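Local atomic coordinates of hydrophilic protein, virA protein (Chromobacterium violaceum, PDB entry 3BO6), a protein that probably acts as a virulence effector with phosphothreonine lyase activity, eliminating phosphate from phosphothreonine residues of its target proteins. Residues A[49-57]-A[66-74]; A[181-192]-A[209-219]. All blocks are in the same frame, centred on the assembly; numbering follows the deposited sequence. Where two conformers were deposited one is given.

Contact 1 (A[49-57]-A[66-74]); sequences FAMSQGFQL and MHAHRENPQ
Gln-56 and His-69 form a hydrogen-bonded pair near the open end of the antiparallel hairpin 55-59/65-70, flanked by the non-hydrogen-bonded pairs Phe-55/Arg-70 and Leu-57/Ala-68. Backbone bonds set the register: Gln-56 N gives to His-69 O at 2.8 Å and His-69 N returns a bond to Gln-56 O at 3.0 Å. A third, almost straight one (169°) runs from Glu-71 N to Gly-54 O, 3.1 Å, just past the last bridge. Water extends this network, one molecule linking Gly-54 O to Asn-72 N and another sitting between Gln-56 O and His-69 ND1.

Contacts over flat groups come next. The Arg-70 chain lies beside the Phe-55 ring and points the same way, its CG placed over the ring face 3.8 Å from the centroid, while CZ of the ring touches one face of the guanidinium. On the other side of the sheet, His-69 holds CG between its backbone N and carbonyl carbon (chi1 70°), which turns the imidazole back against Gln-56, whose CB rests over one ring face.

Apolar contact is small: Ala-68 CB meets Leu-57 CD2 at 3.9 Å and Phe-55 CD2 at 4.1 Å.

Around the hairpin, strand 49-52, joined to 55-57 by a type I' turn from Ser-52 to Phe-55, pairs with it by backbone bonds, and strand 113-117 flanks 66-70 on its other edge. Asp-112 takes a salt bridge from Arg-70 NH1, and helix 40-44 covers Leu-57 and Ala-68 through Met-43.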
loop_
_atom_site.group_PDB
_atom_site.type_symbol
_atom_site.label_atom_id
_atom_site.label_comp_id
_atom_site.label_asym_id
_atom_site.label_seq_id
_atom_site.Cartn_x
_atom_site.Cartn_y
_atom_site.Cartn_z
ATOM N N PHE A 49 -14.585 -11.325 12.863
ATOM C CA PHE A 49 -14.390 -11.972 11.576
ATOM C C PHE A 49 -15.551 -11.676 10.638
ATOM O O PHE A 49 -16.723 -11.825 11.004
ATOM C CB PHE A 49 -14.257 -13.485 11.767
ATOM C CG PHE A 49 -14.169 -14.260 10.479
ATOM C CD1 PHE A 49 -12.976 -14.329 9.778
ATOM C CD2 PHE A 49 -15.274 -14.928 9.976
ATOM C CE1 PHE A 49 -12.890 -15.043 8.595
ATOM C CE2 PHE A 49 -15.193 -15.642 8.794
ATOM C CZ PHE A 49 -13.996 -15.699 8.105
ATOM N N ALA A 50 -15.215 -11.232 9.434
ATOM C CA ALA A 50 -16.183 -11.101 8.349
ATOM C C ALA A 50 -15.422 -11.331 7.061
ATOM O O ALA A 50 -14.194 -11.384 7.085
ATOM C CB ALA A 50 -16.820 -9.727 8.355
ATOM N N MET A 51 -16.137 -11.479 5.954
ATOM C CA MET A 51 -15.507 -11.734 4.654
ATOM C C MET A 51 -16.141 -10.899 3.549
ATOM O O MET A 51 -17.362 -10.678 3.538
ATOM C CB MET A 51 -15.668 -13.203 4.240
ATOM C CG MET A 51 -15.011 -14.227 5.126
ATOM S SD MET A 51 -13.222 -14.292 4.905
ATOM C CE MET A 51 -13.035 -14.397 3.123
ATOM N N SER A 52 -15.311 -10.460 2.605
ATOM C CA SER A 52 -15.812 -9.899 1.354
ATOM C C SER A 52 -14.790 -10.122 0.252
ATOM O O SER A 52 -13.605 -9.841 0.445
ATOM C CB SER A 52 -16.114 -8.414 1.502
ATOM O OG SER A 52 -16.659 -7.905 0.289
ATOM N N GLN A 53 -15.244 -10.635 -0.888
ATOM C CA GLN A 53 -14.393 -10.835 -2.060
ATOM C C GLN A 53 -13.146 -11.660 -1.764
ATOM O O GLN A 53 -12.085 -11.432 -2.349
ATOM C CB GLN A 53 -14.001 -9.484 -2.664
ATOM C CG GLN A 53 -15.204 -8.657 -3.126
ATOM C CD GLN A 53 -15.799 -9.177 -4.420
ATOM O OE1 GLN A 53 -15.214 -10.034 -5.082
ATOM N NE2 GLN A 53 -16.963 -8.656 -4.791
ATOM N N GLY A 54 -13.264 -12.606 -0.840
ATOM C CA GLY A 54 -12.123 -13.443 -0.496
ATOM C C GLY A 54 -11.122 -12.819 0.464
ATOM O O GLY A 54 -10.094 -13.434 0.770
ATOM N N PHE A 55 -11.422 -11.614 0.952
ATOM C CA PHE A 55 -10.612 -10.961 1.976
ATOM C C PHE A 55 -11.262 -11.189 3.349
ATOM O O PHE A 55 -12.463 -10.956 3.520
ATOM C CB PHE A 55 -10.506 -9.446 1.700
ATOM C CG PHE A 55 -9.545 -9.075 0.598
ATOM C CD1 PHE A 55 -9.905 -9.192 -0.742
ATOM C CD2 PHE A 55 -8.279 -8.587 0.900
ATOM C CE1 PHE A 55 -9.002 -8.839 -1.749
ATOM C CE2 PHE A 55 -7.395 -8.230 -0.091
ATOM C CZ PHE A 55 -7.742 -8.359 -1.414
ATOM N N GLN A 56 -10.483 -11.676 4.308
ATOM C CA GLN A 56 -10.904 -11.736 5.703
ATOM C C GLN A 56 -10.848 -10.337 6.293
ATOM O O GLN A 56 -9.850 -9.631 6.119
ATOM C CB GLN A 56 -9.965 -12.657 6.481
ATOM C CG GLN A 56 -9.918 -14.087 5.947
ATOM C CD GLN A 56 -9.047 -15.017 6.777
ATOM O OE1 GLN A 56 -8.985 -16.217 6.527
ATOM N NE2 GLN A 56 -8.375 -14.464 7.774
ATOM N N LEU A 57 -11.911 -9.932 6.989
ATOM C CA LEU A 57 -11.987 -8.603 7.578
ATOM C C LEU A 57 -11.994 -8.682 9.100
ATOM O O LEU A 57 -12.636 -9.565 9.676
ATOM C CB LEU A 57 -13.253 -7.883 7.122
ATOM C CG LEU A 57 -13.600 -7.943 5.634
ATOM C CD1 LEU A 57 -14.920 -7.212 5.378
ATOM C CD2 LEU A 57 -12.476 -7.306 4.820
ATOM N N MET A 66 -8.909 -1.109 10.888
ATOM C CA MET A 66 -9.694 -2.212 10.356
ATOM C C MET A 66 -8.841 -2.886 9.291
ATOM O O MET A 66 -8.184 -2.203 8.494
ATOM C CB MET A 66 -11.026 -1.733 9.780
ATOM C CG MET A 66 -11.843 -0.961 10.797
ATOM S SD MET A 66 -11.994 0.758 10.332
ATOM C CE MET A 66 -12.796 0.504 8.770
ATOM N N HIS A 67 -8.822 -4.212 9.290
ATOM C CA HIS A 67 -7.848 -4.970 8.508
ATOM C C HIS A 67 -8.528 -5.835 7.457
ATOM O O HIS A 67 -9.590 -6.399 7.696
ATOM C CB HIS A 67 -7.059 -5.900 9.430
ATOM C CG HIS A 67 -6.467 -5.220 10.624
ATOM N ND1 HIS A 67 -5.156 -4.801 10.659
ATOM C CD2 HIS A 67 -7.003 -4.885 11.822
ATOM C CE1 HIS A 67 -4.905 -4.239 11.828
ATOM N NE2 HIS A 67 -6.007 -4.279 12.552
ATOM N N ALA A 68 -7.854 -6.007 6.325
ATOM C CA ALA A 68 -8.292 -6.905 5.281
ATOM C C ALA A 68 -7.093 -7.715 4.822
ATOM O O ALA A 68 -6.025 -7.150 4.554
ATOM C CB ALA A 68 -8.854 -6.104 4.108
ATOM N N HIS A 69 -7.266 -9.025 4.681
ATOM C CA HIS A 69 -6.212 -9.848 4.102
ATOM C C HIS A 69 -6.808 -11.037 3.379
ATOM O O HIS A 69 -7.754 -11.636 3.854
ATOM C CB HIS A 69 -5.176 -10.289 5.125
ATOM C CG HIS A 69 -5.681 -11.291 6.103
ATOM N ND1 HIS A 69 -6.261 -10.932 7.298
ATOM C CD2 HIS A 69 -5.685 -12.645 6.070
ATOM C CE1 HIS A 69 -6.607 -12.023 7.961
ATOM N NE2 HIS A 69 -6.266 -13.074 7.238
ATOM N N ARG A 70 -6.245 -11.390 2.232
ATOM C CA ARG A 70 -6.751 -12.529 1.479
ATOM C C ARG A 70 -6.616 -13.825 2.255
ATOM O O ARG A 70 -5.563 -14.119 2.824
ATOM C CB ARG A 70 -5.985 -12.680 0.169
ATOM C CG ARG A 70 -6.356 -11.663 -0.882
ATOM C CD ARG A 70 -5.697 -11.991 -2.204
ATOM N NE ARG A 70 -6.276 -11.245 -3.315
ATOM C CZ ARG A 70 -5.591 -10.416 -4.101
ATOM N NH1 ARG A 70 -4.303 -10.199 -3.882
ATOM N NH2 ARG A 70 -6.206 -9.791 -5.100
ATOM N N GLU A 71 -7.693 -14.605 2.271
ATOM C CA GLU A 71 -7.661 -15.932 2.837
ATOM C C GLU A 71 -6.644 -16.771 2.076
ATOM O O GLU A 71 -5.920 -17.568 2.670
ATOM C CB GLU A 71 -9.059 -16.538 2.753
ATOM C CG GLU A 71 -9.183 -17.924 3.317
ATOM C CD GLU A 71 -10.613 -18.403 3.260
ATOM O OE1 GLU A 71 -11.516 -17.659 3.697
ATOM O OE2 GLU A 71 -10.837 -19.510 2.769
ATOM N N ASN A 72 -6.599 -16.584 0.760
ATOM C CA ASN A 72 -5.620 -17.259 -0.097
ATOM C C ASN A 72 -4.747 -16.216 -0.797
ATOM O O ASN A 72 -5.156 -15.625 -1.799
ATOM C CB ASN A 72 -6.316 -18.155 -1.130
ATOM C CG ASN A 72 -6.897 -19.405 -0.509
ATOM O OD1 ASN A 72 -6.168 -20.234 0.036
ATOM N ND2 ASN A 72 -8.207 -19.549 -0.595
ATOM N N PRO A 73 -3.545 -15.974 -0.261
ATOM C CA PRO A 73 -2.734 -14.890 -0.822
ATOM C C PRO A 73 -2.287 -15.173 -2.252
ATOM O O PRO A 73 -2.022 -16.324 -2.611
ATOM C CB PRO A 73 -1.510 -14.855 0.102
ATOM C CG PRO A 73 -1.958 -15.502 1.367
ATOM C CD PRO A 73 -2.934 -16.561 0.944
ATOM N N GLN A 74 -2.235 -14.128 -3.070
ATOM C CA GLN A 74 -1.687 -14.240 -4.412
ATOM C C GLN A 74 -0.160 -14.135 -4.442
ATOM O O GLN A 74 0.478 -14.660 -5.351
ATOM C CB GLN A 74 -2.299 -13.169 -5.315
ATOM C CG GLN A 74 -3.766 -13.417 -5.603
ATOM C CD GLN A 74 -3.967 -14.587 -6.537
ATOM O OE1 GLN A 74 -4.733 -15.502 -6.248
ATOM N NE2 GLN A 74 -3.264 -14.571 -7.659
HETATM O O HOH W 1 -8.638 -15.148 -0.744
HETATM O O HOH W 2 -8.041 -9.303 8.327
#

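Contact 2 (A[181-192]-A[209-219]); sequences VHPENWKYVSYR and LREEPFYRLMA. With SO4 (sulfate ion), chain C.
Tyr-191 and Tyr-215 both set CG opposite their backbone N (chi1 167° and 177°), which turns the strand ring and the helix ring toward each other in an aromatic cluster with Trp-186 and Phe-214. The cluster packs the C-terminal helix 213-219 against edge strand 189-192 and the loop leading into it.

Phe-214 and Tyr-215 both come to the same side of the Tyr-191 ring, displaced to different ends of it; in each pair the planes run nearly parallel but are shifted so far that little overlap remains. The nearest ring atoms are Tyr-191 CE1 and Phe-214 CD2 at 3.4 Å, and Tyr-191 CD2 and Tyr-215 CD1 at 3.6 Å. The Tyr-191 hydroxyl is hydrogen-bonded to Asp-82 of the adjoining strand 82-86. Trp-186 meets Tyr-215 in an offset edge-to-face pair, the tyrosine edge turned toward the indole face with the planes 78° apart.

Tyr-215 is gripped on both faces. Val-181 CG2 sits over one, 3.9 Å from the centroid, and Ala-219 CB, one helical turn on, covers the opposite one. The Tyr-215 hydroxyl lies against Pro-183, OH 3.1 Å from the proline CD. Val-181 also rests on Leu-209, whose CD1 leans on Arg-192 CB.

Beyond that CB the Arg-192 side chain runs on, extended from CG to NE, to a sulfate met at the guanidinium edge, NE giving to O1 at 2.9 Å and NH2 to O2 in nearly straight bonds. Back at the indole edge, a water accepts from Trp-186 NE1 at 2.9 Å and donates to Met-218 O at 2.8 Å.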
loop_
_atom_site.group_PDB
_atom_site.type_symbol
_atom_site.label_atom_id
_atom_site.label_comp_id
_atom_site.label_asym_id
_atom_site.label_seq_id
_atom_site.Cartn_x
_atom_site.Cartn_y
_atom_site.Cartn_z
ATOM N N VAL A 181 8.576 8.789 1.722
ATOM C CA VAL A 181 8.955 9.582 0.546
ATOM C C VAL A 181 7.943 9.351 -0.568
ATOM O O VAL A 181 7.203 8.365 -0.568
ATOM C CB VAL A 181 10.384 9.240 0.028
ATOM C CG1 VAL A 181 11.453 9.647 1.055
ATOM C CG2 VAL A 181 10.487 7.759 -0.316
ATOM N N HIS A 182 7.881 10.292 -1.500
ATOM C CA HIS A 182 6.998 10.156 -2.649
ATOM C C HIS A 182 7.538 11.068 -3.742
ATOM O O HIS A 182 8.185 12.075 -3.450
ATOM C CB HIS A 182 5.559 10.560 -2.296
ATOM C CG HIS A 182 5.404 12.013 -1.979
ATOM N ND1 HIS A 182 5.025 12.949 -2.921
ATOM C CD2 HIS A 182 5.594 12.695 -0.828
ATOM C CE1 HIS A 182 4.984 14.144 -2.357
ATOM N NE2 HIS A 182 5.317 14.016 -1.086
ATOM N N PRO A 183 7.266 10.719 -5.001
ATOM C CA PRO A 183 7.667 11.583 -6.123
ATOM C C PRO A 183 6.604 12.653 -6.350
ATOM O O PRO A 183 5.484 12.525 -5.859
ATOM C CB PRO A 183 7.676 10.626 -7.309
ATOM C CG PRO A 183 6.627 9.617 -6.975
ATOM C CD PRO A 183 6.686 9.445 -5.461
ATOM N N GLU A 184 6.942 13.687 -7.114
ATOM C CA GLU A 184 6.009 14.784 -7.384
ATOM C C GLU A 184 4.673 14.314 -7.959
ATOM O O GLU A 184 3.633 14.919 -7.681
ATOM C CB GLU A 184 6.649 15.806 -8.329
ATOM C CG GLU A 184 7.991 16.332 -7.857
ATOM C CD GLU A 184 8.866 16.798 -9.007
ATOM O OE1 GLU A 184 8.313 17.257 -10.031
ATOM O OE2 GLU A 184 10.106 16.700 -8.889
ATOM N N ASN A 185 4.691 13.223 -8.720
ATOM C CA ASN A 185 3.480 12.760 -9.391
ATOM C C ASN A 185 2.543 11.886 -8.552
ATOM O O ASN A 185 1.476 11.497 -9.021
ATOM C CB ASN A 185 3.827 12.048 -10.694
ATOM C CG ASN A 185 4.891 10.997 -10.507
ATOM O OD1 ASN A 185 6.051 11.309 -10.216
ATOM N ND2 ASN A 185 4.510 9.739 -10.681
ATOM N N TRP A 186 2.931 11.572 -7.315
ATOM C CA TRP A 186 1.982 10.919 -6.398
ATOM C C TRP A 186 1.415 11.976 -5.459
ATOM O O TRP A 186 2.146 12.562 -4.660
ATOM C CB TRP A 186 2.602 9.795 -5.556
ATOM C CG TRP A 186 3.190 8.651 -6.296
ATOM C CD1 TRP A 186 3.120 8.398 -7.633
ATOM C CD2 TRP A 186 3.960 7.591 -5.722
ATOM N NE1 TRP A 186 3.809 7.239 -7.928
ATOM C CE2 TRP A 186 4.345 6.732 -6.773
ATOM C CE3 TRP A 186 4.376 7.297 -4.420
ATOM C CZ2 TRP A 186 5.115 5.585 -6.559
ATOM C CZ3 TRP A 186 5.144 6.163 -4.210
ATOM C CH2 TRP A 186 5.511 5.326 -5.271
ATOM N N LYS A 187 0.115 12.225 -5.566
ATOM C CA LYS A 187 -0.537 13.240 -4.748
ATOM C C LYS A 187 -1.078 12.669 -3.443
ATOM O O LYS A 187 -1.355 13.425 -2.523
ATOM C CB LYS A 187 -1.706 13.886 -5.515
ATOM C CG LYS A 187 -1.315 14.510 -6.855
ATOM C CD LYS A 187 -0.113 15.440 -6.724
ATOM C CE LYS A 187 0.167 16.179 -8.037
ATOM N NZ LYS A 187 1.336 17.084 -7.902
ATOM N N TYR A 188 -1.258 11.349 -3.387
ATOM C CA TYR A 188 -1.874 10.705 -2.211
ATOM C C TYR A 188 -1.003 9.604 -1.607
ATOM O O TYR A 188 -1.012 9.384 -0.396
ATOM C CB TYR A 188 -3.224 10.080 -2.584
ATOM C CG TYR A 188 -4.198 11.008 -3.256
ATOM C CD1 TYR A 188 -5.159 11.698 -2.504
ATOM C CD2 TYR A 188 -4.208 11.156 -4.638
ATOM C CE1 TYR A 188 -6.079 12.549 -3.121
ATOM C CE2 TYR A 188 -5.125 12.006 -5.262
ATOM C CZ TYR A 188 -6.044 12.690 -4.492
ATOM O OH TYR A 188 -6.961 13.515 -5.113
ATOM N N VAL A 189 -0.277 8.889 -2.452
ATOM C CA VAL A 189 0.497 7.732 -2.032
ATOM C C VAL A 189 1.913 8.115 -1.605
ATOM O O VAL A 189 2.539 9.022 -2.183
ATOM C CB VAL A 189 0.549 6.685 -3.165
ATOM C CG1 VAL A 189 1.460 5.523 -2.793
ATOM C CG2 VAL A 189 -0.866 6.185 -3.497
ATOM N N SER A 190 2.405 7.426 -0.578
ATOM C CA SER A 190 3.811 7.544 -0.176
ATOM C C SER A 190 4.349 6.195 0.259
ATOM O O SER A 190 3.578 5.239 0.428
ATOM C CB SER A 190 4.013 8.620 0.900
ATOM O OG SER A 190 3.262 8.316 2.066
ATOM N N TYR A 191 5.662 6.108 0.425
ATOM C CA TYR A 191 6.344 4.831 0.643
ATOM C C TYR A 191 7.357 4.854 1.779
ATOM O O TYR A 191 8.026 5.863 2.009
ATOM C CB TYR A 191 7.116 4.498 -0.634
ATOM C CG TYR A 191 8.133 3.369 -0.488
ATOM C CD1 TYR A 191 7.731 2.036 -0.556
ATOM C CD2 TYR A 191 9.487 3.646 -0.272
ATOM C CE1 TYR A 191 8.663 1.003 -0.447
ATOM C CE2 TYR A 191 10.414 2.616 -0.144
ATOM C CZ TYR A 191 9.997 1.311 -0.241
ATOM O OH TYR A 191 10.931 0.288 -0.128
ATOM N N ARG A 192 7.486 3.729 2.467
ATOM C CA ARG A 192 8.708 3.471 3.233
ATOM C C ARG A 192 8.986 1.984 3.294
ATOM O O ARG A 192 8.120 1.154 2.974
ATOM C CB ARG A 192 8.704 4.093 4.641
ATOM C CG ARG A 192 7.876 3.344 5.663
ATOM C CD ARG A 192 7.878 4.048 7.041
ATOM N NE ARG A 192 7.392 3.165 8.113
ATOM C CZ ARG A 192 8.181 2.359 8.812
ATOM N NH1 ARG A 192 9.495 2.337 8.568
ATOM N NH2 ARG A 192 7.657 1.583 9.757
ATOM N N LEU A 209 15.601 6.226 1.725
ATOM C CA LEU A 209 14.383 5.661 1.168
ATOM C C LEU A 209 14.267 5.884 -0.333
ATOM O O LEU A 209 13.832 4.996 -1.062
ATOM C CB LEU A 209 13.135 6.196 1.881
ATOM C CG LEU A 209 12.876 5.644 3.290
ATOM C CD1 LEU A 209 11.724 6.395 3.960
ATOM C CD2 LEU A 209 12.586 4.138 3.257
ATOM N N ARG A 210 14.669 7.066 -0.810
ATOM C CA ARG A 210 14.632 7.343 -2.262
ATOM C C ARG A 210 15.580 6.418 -3.032
ATOM O O ARG A 210 15.399 6.186 -4.230
ATOM C CB ARG A 210 14.999 8.802 -2.556
ATOM C CG ARG A 210 13.932 9.834 -2.191
ATOM C CD ARG A 210 14.335 11.218 -2.707
ATOM N NE ARG A 210 15.413 11.795 -1.912
ATOM C CZ ARG A 210 15.223 12.688 -0.945
ATOM N NH1 ARG A 210 16.256 13.163 -0.259
ATOM N NH2 ARG A 210 13.997 13.111 -0.675
ATOM N N GLU A 211 16.585 5.896 -2.337
ATOM C CA GLU A 211 17.522 4.942 -2.925
ATOM C C GLU A 211 17.097 3.470 -2.835
ATOM O O GLU A 211 17.766 2.607 -3.393
ATOM C CB GLU A 211 18.939 5.150 -2.362
ATOM C CG GLU A 211 19.482 6.539 -2.699
ATOM C CD GLU A 211 20.898 6.783 -2.218
ATOM O OE1 GLU A 211 21.530 5.860 -1.666
ATOM O OE2 GLU A 211 21.365 7.919 -2.404
ATOM N N GLU A 212 16.000 3.169 -2.141
ATOM C CA GLU A 212 15.516 1.794 -2.096
ATOM C C GLU A 212 15.214 1.298 -3.497
ATOM O O GLU A 212 14.437 1.914 -4.217
ATOM C CB GLU A 212 14.226 1.715 -1.273
ATOM C CG GLU A 212 14.445 1.787 0.239
ATOM C CD GLU A 212 14.957 0.474 0.834
ATOM O OE1 GLU A 212 14.751 -0.602 0.227
ATOM O OE2 GLU A 212 15.541 0.521 1.944
ATOM N N PRO A 213 15.796 0.164 -3.890
ATOM C CA PRO A 213 15.523 -0.344 -5.238
ATOM C C PRO A 213 14.014 -0.497 -5.510
ATOM O O PRO A 213 13.559 -0.100 -6.575
ATOM C CB PRO A 213 16.270 -1.687 -5.241
ATOM C CG PRO A 213 17.478 -1.412 -4.368
ATOM C CD PRO A 213 16.915 -0.545 -3.236
ATOM N N PHE A 214 13.250 -1.006 -4.550
ATOM C CA PHE A 214 11.819 -1.152 -4.776
ATOM C C PHE A 214 11.164 0.191 -5.074
ATOM O O PHE A 214 10.338 0.297 -5.995
ATOM C CB PHE A 214 11.127 -1.845 -3.581
ATOM C CG PHE A 214 9.614 -1.934 -3.730
ATOM C CD1 PHE A 214 9.039 -3.008 -4.388
ATOM C CD2 PHE A 214 8.790 -0.926 -3.256
ATOM C CE1 PHE A 214 7.660 -3.088 -4.544
ATOM C CE2 PHE A 214 7.419 -1.002 -3.412
ATOM C CZ PHE A 214 6.861 -2.084 -4.063
ATOM N N TYR A 215 11.516 1.212 -4.305
ATOM C CA TYR A 215 10.958 2.540 -4.518
ATOM C C TYR A 215 11.326 3.073 -5.900
ATOM O O TYR A 215 10.487 3.622 -6.610
ATOM C CB TYR A 215 11.456 3.515 -3.449
ATOM C CG TYR A 215 10.966 4.929 -3.681
ATOM C CD1 TYR A 215 9.648 5.266 -3.427
ATOM C CD2 TYR A 215 11.815 5.925 -4.163
ATOM C CE1 TYR A 215 9.180 6.553 -3.629
ATOM C CE2 TYR A 215 11.344 7.221 -4.379
ATOM C CZ TYR A 215 10.026 7.526 -4.089
ATOM O OH TYR A 215 9.536 8.796 -4.293
ATOM N N ARG A 216 12.580 2.901 -6.294
ATOM C CA ARG A 216 13.016 3.374 -7.602
ATOM C C ARG A 216 12.240 2.682 -8.724
ATOM O O ARG A 216 11.869 3.307 -9.722
ATOM C CB ARG A 216 14.522 3.166 -7.761
ATOM C CG ARG A 216 15.335 3.968 -6.738
ATOM C CD ARG A 216 16.839 3.815 -6.953
ATOM N NE ARG A 216 17.247 4.415 -8.221
ATOM C CZ ARG A 216 18.473 4.318 -8.720
ATOM N NH1 ARG A 216 19.386 3.612 -8.063
ATOM N NH2 ARG A 216 18.761 4.889 -9.889
ATOM N N LEU A 217 11.954 1.395 -8.539
ATOM C CA LEU A 217 11.157 0.650 -9.521
ATOM C C LEU A 217 9.710 1.157 -9.585
ATOM O O LEU A 217 9.068 1.081 -10.628
ATOM C CB LEU A 217 11.213 -0.838 -9.192
ATOM C CG LEU A 217 12.611 -1.461 -9.415
ATOM C CD1 LEU A 217 12.735 -2.827 -8.731
ATOM C CD2 LEU A 217 12.929 -1.584 -10.902
ATOM N N MET A 218 9.207 1.696 -8.475
ATOM C CA MET A 218 7.843 2.223 -8.425
ATOM C C MET A 218 7.763 3.649 -8.947
ATOM O O MET A 218 6.717 4.059 -9.478
ATOM C CB MET A 218 7.336 2.225 -6.978
ATOM C CG MET A 218 7.119 0.834 -6.397
ATOM S SD MET A 218 5.914 -0.186 -7.267
ATOM C CE MET A 218 7.048 -1.350 -8.015
ATOM N N ALA A 219 8.845 4.410 -8.774
ATOM C CA ALA A 219 8.768 5.868 -8.936
ATOM C C ALA A 219 9.613 6.482 -10.044
ATOM O O ALA A 219 9.269 7.546 -10.552
ATOM C CB ALA A 219 9.066 6.571 -7.602
HETATM S S SO4 C . 3.923 2.580 9.567
HETATM O O1 SO4 C . 4.660 3.624 8.826
HETATM O O2 SO4 C . 4.809 1.464 9.865
HETATM O O3 SO4 C . 3.428 3.145 10.809
HETATM O O4 SO4 C . 2.813 2.084 8.750
HETATM O O HOH W 3 6.514 8.092 -10.967
HETATM O O HOH W 4 4.791 5.894 -10.346
#

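Contacts 1 and 2 lie toward opposite ends of one seven-stranded antiparallel sheet, on opposite sides of the chain's centre. Strand 49-52 forms one outer edge and strand 189-193 the other, with 113-117, 134-137 and 82-86 between contact 1 and contact 2. Their centres are 27 Å apart and their nearest atoms about 14 Å, so they do not touch. The sulfate, probably from the crystallisation liquor, belongs to the contact 2 side: Arg-192 shares it with Lys-83, His-85, Arg-127 and Arg-199, a basic pocket that may mark where the substrate phosphate binds. Contact 1 stays clear of it, with His-67 CE1 still 10.4 Å from sulfate O4.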